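Local coordinates for protein CheQ (Campylobacter jejuni subsp. jejuni, PDB 6A51) that probably acts as a regulator of transcription of the core chemotaxis operon cheVAW in this bacterial pathogen, at residues A[30-35]-A[117-122]. Residues are numbered along the deposited sequence; the frame is centred on the assembly and turned at random.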
loop_
_atom_site.group_PDB
_atom_site.type_symbol
_atom_site.label_atom_id
_atom_site.label_comp_id
_atom_site.label_asym_id
_atom_site.label_seq_id
_atom_site.Cartn_x
_atom_site.Cartn_y
_atom_site.Cartn_z
ATOM N N ASN A 30 0.304 -2.918 -13.171
ATOM C CA ASN A 30 0.024 -3.284 -14.556
ATOM C C ASN A 30 -0.444 -2.079 -15.359
ATOM O O ASN A 30 -0.071 -1.923 -16.527
ATOM C CB ASN A 30 -1.020 -4.403 -14.614
ATOM C CG ASN A 30 -1.423 -4.758 -16.051
ATOM O OD1 ASN A 30 -0.589 -5.173 -16.865
ATOM N ND2 ASN A 30 -2.704 -4.598 -16.362
ATOM N N ALA A 31 -1.251 -1.212 -14.735
ATOM C CA ALA A 31 -1.752 -0.010 -15.396
ATOM C C ALA A 31 -0.626 0.828 -15.982
ATOM O O ALA A 31 -0.788 1.450 -17.038
ATOM C CB ALA A 31 -2.566 0.830 -14.409
ATOM N N GLU A 32 0.521 0.857 -15.313
ATOM C CA GLU A 32 1.657 1.627 -15.799
ATOM C C GLU A 32 2.533 0.810 -16.740
ATOM O O GLU A 32 2.981 1.326 -17.769
ATOM C CB GLU A 32 2.479 2.159 -14.612
ATOM C CG GLU A 32 3.821 2.765 -14.998
ATOM C CD GLU A 32 4.683 3.176 -13.806
ATOM O OE1 GLU A 32 4.784 4.398 -13.554
ATOM O OE2 GLU A 32 5.275 2.291 -13.140
ATOM N N PHE A 33 2.762 -0.467 -16.420
ATOM C CA PHE A 33 3.675 -1.288 -17.212
ATOM C C PHE A 33 3.176 -1.493 -18.633
ATOM O O PHE A 33 3.970 -1.498 -19.576
ATOM C CB PHE A 33 3.880 -2.648 -16.552
ATOM C CG PHE A 33 4.460 -3.685 -17.472
ATOM C CD1 PHE A 33 5.840 -3.778 -17.650
ATOM C CD2 PHE A 33 3.632 -4.577 -18.159
ATOM C CE1 PHE A 33 6.397 -4.741 -18.500
ATOM C CE2 PHE A 33 4.177 -5.548 -19.011
ATOM C CZ PHE A 33 5.563 -5.629 -19.184
ATOM N N HIS A 34 1.876 -1.715 -18.814
ATOM C CA HIS A 34 1.419 -2.018 -20.166
ATOM C C HIS A 34 1.466 -0.802 -21.078
ATOM O O HIS A 34 1.502 -0.963 -22.299
ATOM C CB HIS A 34 0.014 -2.614 -20.143
ATOM C CG HIS A 34 -1.087 -1.603 -20.188
ATOM N ND1 HIS A 34 -1.505 -0.906 -19.075
ATOM C CD2 HIS A 34 -1.896 -1.212 -21.200
ATOM C CE1 HIS A 34 -2.515 -0.119 -19.403
ATOM N NE2 HIS A 34 -2.772 -0.288 -20.686
ATOM N N ARG A 35 1.456 0.389 -20.506
ATOM C CA ARG A 35 1.619 1.614 -21.274
ATOM C C ARG A 35 3.083 1.765 -21.773
ATOM O O ARG A 35 3.314 2.112 -22.891
ATOM C CB ARG A 35 1.037 2.842 -20.553
ATOM C CG ARG A 35 -0.451 2.733 -20.177
ATOM C CD ARG A 35 -1.120 4.053 -19.744
ATOM N NE ARG A 35 -2.130 4.042 -18.648
ATOM C CZ ARG A 35 -3.441 4.315 -18.787
ATOM N NH1 ARG A 35 -3.954 4.575 -19.979
ATOM N NH2 ARG A 35 -4.277 4.325 -17.740
ATOM N N LYS A 117 1.906 8.946 -2.675
ATOM C CA LYS A 117 2.443 8.856 -4.024
ATOM C C LYS A 117 1.366 8.333 -4.960
ATOM O O LYS A 117 0.575 7.477 -4.559
ATOM C CB LYS A 117 3.665 7.950 -4.004
ATOM C CG LYS A 117 4.241 7.534 -5.314
ATOM C CD LYS A 117 5.345 6.520 -5.007
ATOM C CE LYS A 117 6.117 6.124 -6.242
ATOM N NZ LYS A 117 6.969 4.948 -5.955
ATOM N N GLU A 118 1.296 8.851 -6.183
ATOM C CA GLU A 118 0.315 8.387 -7.156
ATOM C C GLU A 118 0.996 7.877 -8.409
ATOM O O GLU A 118 1.992 8.439 -8.864
ATOM C CB GLU A 118 -0.692 9.469 -7.521
ATOM C CG GLU A 118 -1.673 9.701 -6.385
ATOM C CD GLU A 118 -2.909 10.463 -6.809
ATOM O OE1 GLU A 118 -3.554 11.079 -5.928
ATOM O OE2 GLU A 118 -3.221 10.420 -8.018
ATOM N N ILE A 119 0.479 6.772 -8.935
ATOM C CA ILE A 119 0.893 6.254 -10.229
ATOM C C ILE A 119 -0.378 5.968 -11.005
ATOM O O ILE A 119 -1.262 5.256 -10.506
ATOM C CB ILE A 119 1.753 4.995 -10.109
ATOM C CG1 ILE A 119 2.902 5.261 -9.145
ATOM C CG2 ILE A 119 2.284 4.583 -11.474
ATOM C CD1 ILE A 119 3.653 4.020 -8.767
ATOM N N CYS A 120 -0.501 6.581 -12.185
ATOM C CA CYS A 120 -1.679 6.425 -13.033
ATOM C C CYS A 120 -2.958 6.672 -12.236
ATOM O O CYS A 120 -3.971 5.997 -12.418
ATOM C CB CYS A 120 -1.701 5.043 -13.709
ATOM S SG CYS A 120 -0.208 4.665 -14.753
ATOM N N GLY A 121 -2.916 7.644 -11.338
ATOM C CA GLY A 121 -4.093 7.905 -10.526
ATOM C C GLY A 121 -4.377 6.896 -9.433
ATOM O O GLY A 121 -5.419 6.995 -8.780
ATOM N N ILE A 122 -3.498 5.926 -9.204
ATOM C CA ILE A 122 -3.620 5.042 -8.049
ATOM C C ILE A 122 -2.785 5.620 -6.907
ATOM O O ILE A 122 -1.596 5.914 -7.089
ATOM C CB ILE A 122 -3.168 3.615 -8.405
ATOM C CG1 ILE A 122 -3.839 3.143 -9.697
ATOM C CG2 ILE A 122 -3.512 2.665 -7.290
ATOM C CD1 ILE A 122 -5.348 3.156 -9.615
#
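Cys-120, at the tip of a beta hairpin, rests against Glu-32 and Ala-31 in the first turn of helix 30-37. Its SG lies 3.7 Å from CB of Glu-32, while the CB atoms of Cys-120 and Ala-31 approach to 4.4 Å. Because SG stands anti to the carbonyl carbon (chi1 -58°), it projects from the turn onto the helix backbone. Beside it, a separate van der Waals contact sets CG2 of Ile-119 against the Glu-32 carboxylate, with OE1 at 3.3 Å.

The loop is a worked example of the type I' turn, Ile-119 to Ile-122, a classic two-residue connection between hairpin strands, here 116-119 and 122-126. Paired backbone bonds close it, with Ile-122 N 2.7 Å from Ile-119 O. The contact brings this hairpin tip, part of a three-stranded antiparallel sheet, against the helix that directly follows strand 27-29 of a separate mixed sheet.

The Glu-32 carboxylate and Arg-35 NE find polar partners away from the hairpin. The extended Glu-32 chain passes Ile-119, and its OE2 accepts a hydrogen bond from the backbone N of Ser-80. At the exposed margin, Arg-35 NE makes a weak hydrogen bond to Ala-31 O (3.3 Å), its guanidinium set obliquely to the Cys-120 sulfur.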